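Local coordinates for protein Two-component system sensor histidine kinase (Bacteroides thetaiotaomicron, PDB 3OTT) that probably senses saccharides through this extracellular beta-propeller region and relays the signal by autophosphorylation of a histidine in its kinase part, at residues R64-Y75 with G79-R90. Numbering follows the deposited sequence.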
# COMPACT_ATOMS: atom_id res chain seq x y z
N ARG B 64 37.71 -2.25 10.97
CA ARG B 64 36.56 -2.73 11.69
C ARG B 64 35.32 -1.92 11.31
O ARG B 64 35.36 -0.70 11.25
CB ARG B 64 36.81 -2.73 13.21
CG ARG B 64 35.60 -3.14 14.06
CD ARG B 64 35.90 -3.14 15.59
NE ARG B 64 35.33 -4.33 16.24
CZ ARG B 64 35.99 -5.09 17.13
NH1 ARG B 64 37.23 -4.78 17.55
NH2 ARG B 64 35.39 -6.15 17.62
N ILE B 65 34.21 -2.62 11.10
CA ILE B 65 32.96 -2.01 10.76
C ILE B 65 32.06 -2.03 12.01
O ILE B 65 31.92 -3.07 12.65
CB ILE B 65 32.23 -2.86 9.69
CG1 ILE B 65 33.17 -3.20 8.51
CG2 ILE B 65 30.92 -2.17 9.17
CD1 ILE B 65 33.63 -2.00 7.75
N TYR B 66 31.42 -0.92 12.35
CA TYR B 66 30.59 -0.93 13.58
C TYR B 66 29.11 -0.97 13.30
O TYR B 66 28.33 -1.36 14.18
CB TYR B 66 30.91 0.27 14.44
CG TYR B 66 32.35 0.26 14.93
CD1 TYR B 66 32.68 -0.36 16.15
CD2 TYR B 66 33.37 0.90 14.18
CE1 TYR B 66 34.01 -0.38 16.63
CE2 TYR B 66 34.75 0.88 14.64
CZ TYR B 66 35.04 0.22 15.86
OH TYR B 66 36.32 0.22 16.33
N CYS B 67 28.71 -0.56 12.10
CA CYS B 67 27.32 -0.40 11.77
C CYS B 67 27.28 -0.14 10.28
O CYS B 67 28.31 0.18 9.70
CB CYS B 67 26.72 0.79 12.52
SG CYS B 67 27.41 2.37 12.00
N GLY B 68 26.10 -0.26 9.69
CA GLY B 68 25.91 0.04 8.28
C GLY B 68 24.47 0.31 7.95
O GLY B 68 23.60 -0.11 8.68
N VAL B 69 24.22 1.04 6.86
CA VAL B 69 22.92 1.10 6.23
C VAL B 69 23.08 1.12 4.72
O VAL B 69 24.13 1.52 4.22
CB VAL B 69 22.09 2.39 6.57
CG1 VAL B 69 21.57 2.30 7.92
CG2 VAL B 69 22.89 3.66 6.35
N ILE B 70 22.04 0.71 4.00
CA ILE B 70 22.04 0.75 2.56
C ILE B 70 21.42 2.09 2.11
O ILE B 70 20.33 2.45 2.59
CB ILE B 70 21.26 -0.46 2.00
CG1 ILE B 70 22.00 -1.77 2.36
CG2 ILE B 70 21.03 -0.33 0.50
CD1 ILE B 70 21.29 -3.07 1.82
N ILE B 71 22.09 2.78 1.18
CA ILE B 71 21.71 4.08 0.66
C ILE B 71 21.54 4.02 -0.88
O ILE B 71 22.34 3.40 -1.59
CB ILE B 71 22.83 5.16 1.04
CG1 ILE B 71 22.96 5.39 2.56
CG2 ILE B 71 22.67 6.45 0.33
CD1 ILE B 71 21.67 5.68 3.25
N ASP B 72 20.47 4.64 -1.39
CA ASP B 72 20.17 4.74 -2.84
C ASP B 72 20.12 3.38 -3.57
O ASP B 72 20.34 3.33 -4.76
CB ASP B 72 21.11 5.74 -3.57
CG ASP B 72 21.05 7.19 -2.97
OD1 ASP B 72 20.10 7.48 -2.18
OD2 ASP B 72 21.96 8.02 -3.29
N ASN B 73 19.82 2.29 -2.85
CA ASN B 73 19.72 0.96 -3.44
C ASN B 73 21.03 0.60 -4.17
O ASN B 73 21.03 -0.13 -5.17
CB ASN B 73 18.57 0.97 -4.46
CG ASN B 73 17.99 -0.42 -4.73
OD1 ASN B 73 18.11 -1.36 -3.94
ND2 ASN B 73 17.36 -0.56 -5.89
N THR B 74 22.16 1.17 -3.73
CA THR B 74 23.41 0.85 -4.36
C THR B 74 24.63 0.96 -3.47
O THR B 74 25.67 0.40 -3.83
CB THR B 74 23.63 1.60 -5.71
OG1 THR B 74 24.75 1.01 -6.38
CG2 THR B 74 23.93 3.11 -5.52
N TYR B 75 24.55 1.66 -2.34
CA TYR B 75 25.75 1.80 -1.46
C TYR B 75 25.60 1.12 -0.10
O TYR B 75 24.51 1.04 0.45
CB TYR B 75 26.13 3.28 -1.19
CG TYR B 75 26.25 4.16 -2.42
CD1 TYR B 75 27.37 4.08 -3.28
CD2 TYR B 75 25.26 5.08 -2.73
CE1 TYR B 75 27.45 4.88 -4.43
CE2 TYR B 75 25.32 5.88 -3.89
CZ TYR B 75 26.41 5.77 -4.72
OH TYR B 75 26.43 6.62 -5.81
N GLY B 79 30.06 2.41 9.30
CA GLY B 79 30.82 3.19 10.25
C GLY B 79 32.11 2.52 10.66
O GLY B 79 32.12 1.33 10.88
N THR B 80 33.19 3.30 10.79
CA THR B 80 34.56 2.79 11.07
C THR B 80 35.25 3.79 12.02
O THR B 80 34.66 4.83 12.31
CB THR B 80 35.44 2.70 9.76
OG1 THR B 80 35.66 4.00 9.25
CG2 THR B 80 34.79 1.87 8.62
N ASP B 81 36.46 3.48 12.47
CA ASP B 81 37.37 4.42 13.18
C ASP B 81 37.63 5.68 12.36
O ASP B 81 37.73 6.80 12.89
CB ASP B 81 38.72 3.71 13.41
CG ASP B 81 38.59 2.44 14.30
OD1 ASP B 81 37.52 2.21 14.95
OD2 ASP B 81 39.57 1.66 14.39
N ASN B 82 37.77 5.53 11.05
CA ASN B 82 38.09 6.69 10.25
C ASN B 82 36.85 7.45 9.75
O ASN B 82 36.94 8.57 9.26
CB ASN B 82 39.02 6.38 9.11
CG ASN B 82 39.50 7.65 8.43
OD1 ASN B 82 39.36 7.80 7.21
ND2 ASN B 82 40.05 8.60 9.22
N GLY B 83 35.68 6.89 9.94
CA GLY B 83 34.51 7.67 9.63
C GLY B 83 33.47 6.79 9.01
O GLY B 83 32.81 5.99 9.68
N ILE B 84 33.33 6.97 7.72
CA ILE B 84 32.36 6.24 6.98
C ILE B 84 32.99 5.74 5.73
O ILE B 84 33.53 6.48 4.96
CB ILE B 84 31.14 7.09 6.64
CG1 ILE B 84 30.38 7.40 7.93
CG2 ILE B 84 30.27 6.39 5.58
CD1 ILE B 84 29.10 8.07 7.73
N LEU B 85 32.92 4.44 5.56
CA LEU B 85 33.44 3.78 4.41
C LEU B 85 32.24 3.51 3.50
O LEU B 85 31.23 2.95 3.95
CB LEU B 85 34.08 2.50 4.90
CG LEU B 85 34.92 1.72 3.92
CD1 LEU B 85 36.12 2.56 3.37
CD2 LEU B 85 35.34 0.42 4.67
N VAL B 86 32.31 3.99 2.27
CA VAL B 86 31.22 3.84 1.34
C VAL B 86 31.51 2.78 0.23
O VAL B 86 32.43 2.94 -0.59
CB VAL B 86 30.83 5.18 0.74
CG1 VAL B 86 29.78 5.01 -0.33
CG2 VAL B 86 30.32 6.11 1.86
N TYR B 87 30.69 1.75 0.16
CA TYR B 87 30.95 0.69 -0.78
C TYR B 87 29.82 0.61 -1.81
O TYR B 87 28.64 0.45 -1.46
CB TYR B 87 31.17 -0.66 -0.03
CG TYR B 87 31.38 -1.86 -0.94
CD1 TYR B 87 32.59 -2.03 -1.67
CD2 TYR B 87 30.41 -2.82 -1.07
CE1 TYR B 87 32.79 -3.13 -2.52
CE2 TYR B 87 30.60 -3.96 -1.90
CZ TYR B 87 31.78 -4.09 -2.61
OH TYR B 87 31.94 -5.19 -3.39
N ASN B 88 30.17 0.77 -3.07
CA ASN B 88 29.16 0.58 -4.13
C ASN B 88 29.06 -0.91 -4.45
O ASN B 88 29.91 -1.44 -5.09
CB ASN B 88 29.49 1.43 -5.38
CG ASN B 88 28.42 1.32 -6.48
OD1 ASN B 88 27.68 0.35 -6.53
ND2 ASN B 88 28.36 2.33 -7.37
N TYR B 89 28.01 -1.57 -4.00
CA TYR B 89 27.96 -3.00 -4.15
C TYR B 89 27.56 -3.45 -5.57
O TYR B 89 27.78 -4.62 -5.95
CB TYR B 89 27.05 -3.60 -3.06
CG TYR B 89 25.55 -3.40 -3.27
CD1 TYR B 89 24.81 -4.21 -4.14
CD2 TYR B 89 24.87 -2.39 -2.58
CE1 TYR B 89 23.42 -4.05 -4.29
CE2 TYR B 89 23.47 -2.21 -2.73
CZ TYR B 89 22.77 -3.00 -3.59
OH TYR B 89 21.43 -2.80 -3.69
N ARG B 90 27.00 -2.54 -6.37
CA ARG B 90 26.66 -2.91 -7.74
C ARG B 90 27.92 -2.79 -8.60
O ARG B 90 28.19 -3.65 -9.42
CB ARG B 90 25.56 -2.03 -8.37
CG ARG B 90 24.22 -2.30 -7.77
CD ARG B 90 23.15 -1.37 -8.36
NE ARG B 90 21.94 -1.56 -7.53
CZ ARG B 90 21.02 -2.48 -7.77
NH1 ARG B 90 21.13 -3.27 -8.85
NH2 ARG B 90 19.97 -2.57 -6.95
O HOH W 1 37.54 0.78 11.90
O HOH W 2 25.69 1.92 -9.16
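A four-stranded antiparallel blade of the N-terminal beta-propeller brings 64-75 and 79-90 together at both ends of the strand 75-79 that runs between strands 67-71 and 84-88. At one end, Tyr66 N donates to Gly79 O (2.8 Å), and Gly79 N returns a bond to Cys67 O. The Tyr66 ring lays its edge along Thr80 CA, and its hydroxyl donates to the syn lone pair of Asp81 OD1 at 2.7 Å, ring and carboxylate planes 40° apart. Arg106 makes a cation-pi contact with this ring. Thr80 OG1 accepts from Gly83 N in an ST motif. The other end is built round the hairpin joining the first two strands of the blade, where Thr74 and Tyr75 both face Ile71 in a classic beta bulge. Here Arg90, extended from CG to NE, passes Thr74 OG1 with its CD at 3.5 Å and grips Asn73 O side-on, NE at 2.9 Å and NH2 at 3.2 Å, the oxygen in the guanidinium plane. A leucine in place of Arg90 would probably leave Asn73 O without its two guanidinium donors. Tyr89 N donates to Thr74 O, while chi1 of -177° sets the Asn88 amide beside the carbonyl carbon, and its OD1 accepts from Arg90 N, closing an Asx turn. Tyr75 CD1 packs on Val86 CG1 (3.9 Å), its hydroxyl bonded to His372 of the second subunit.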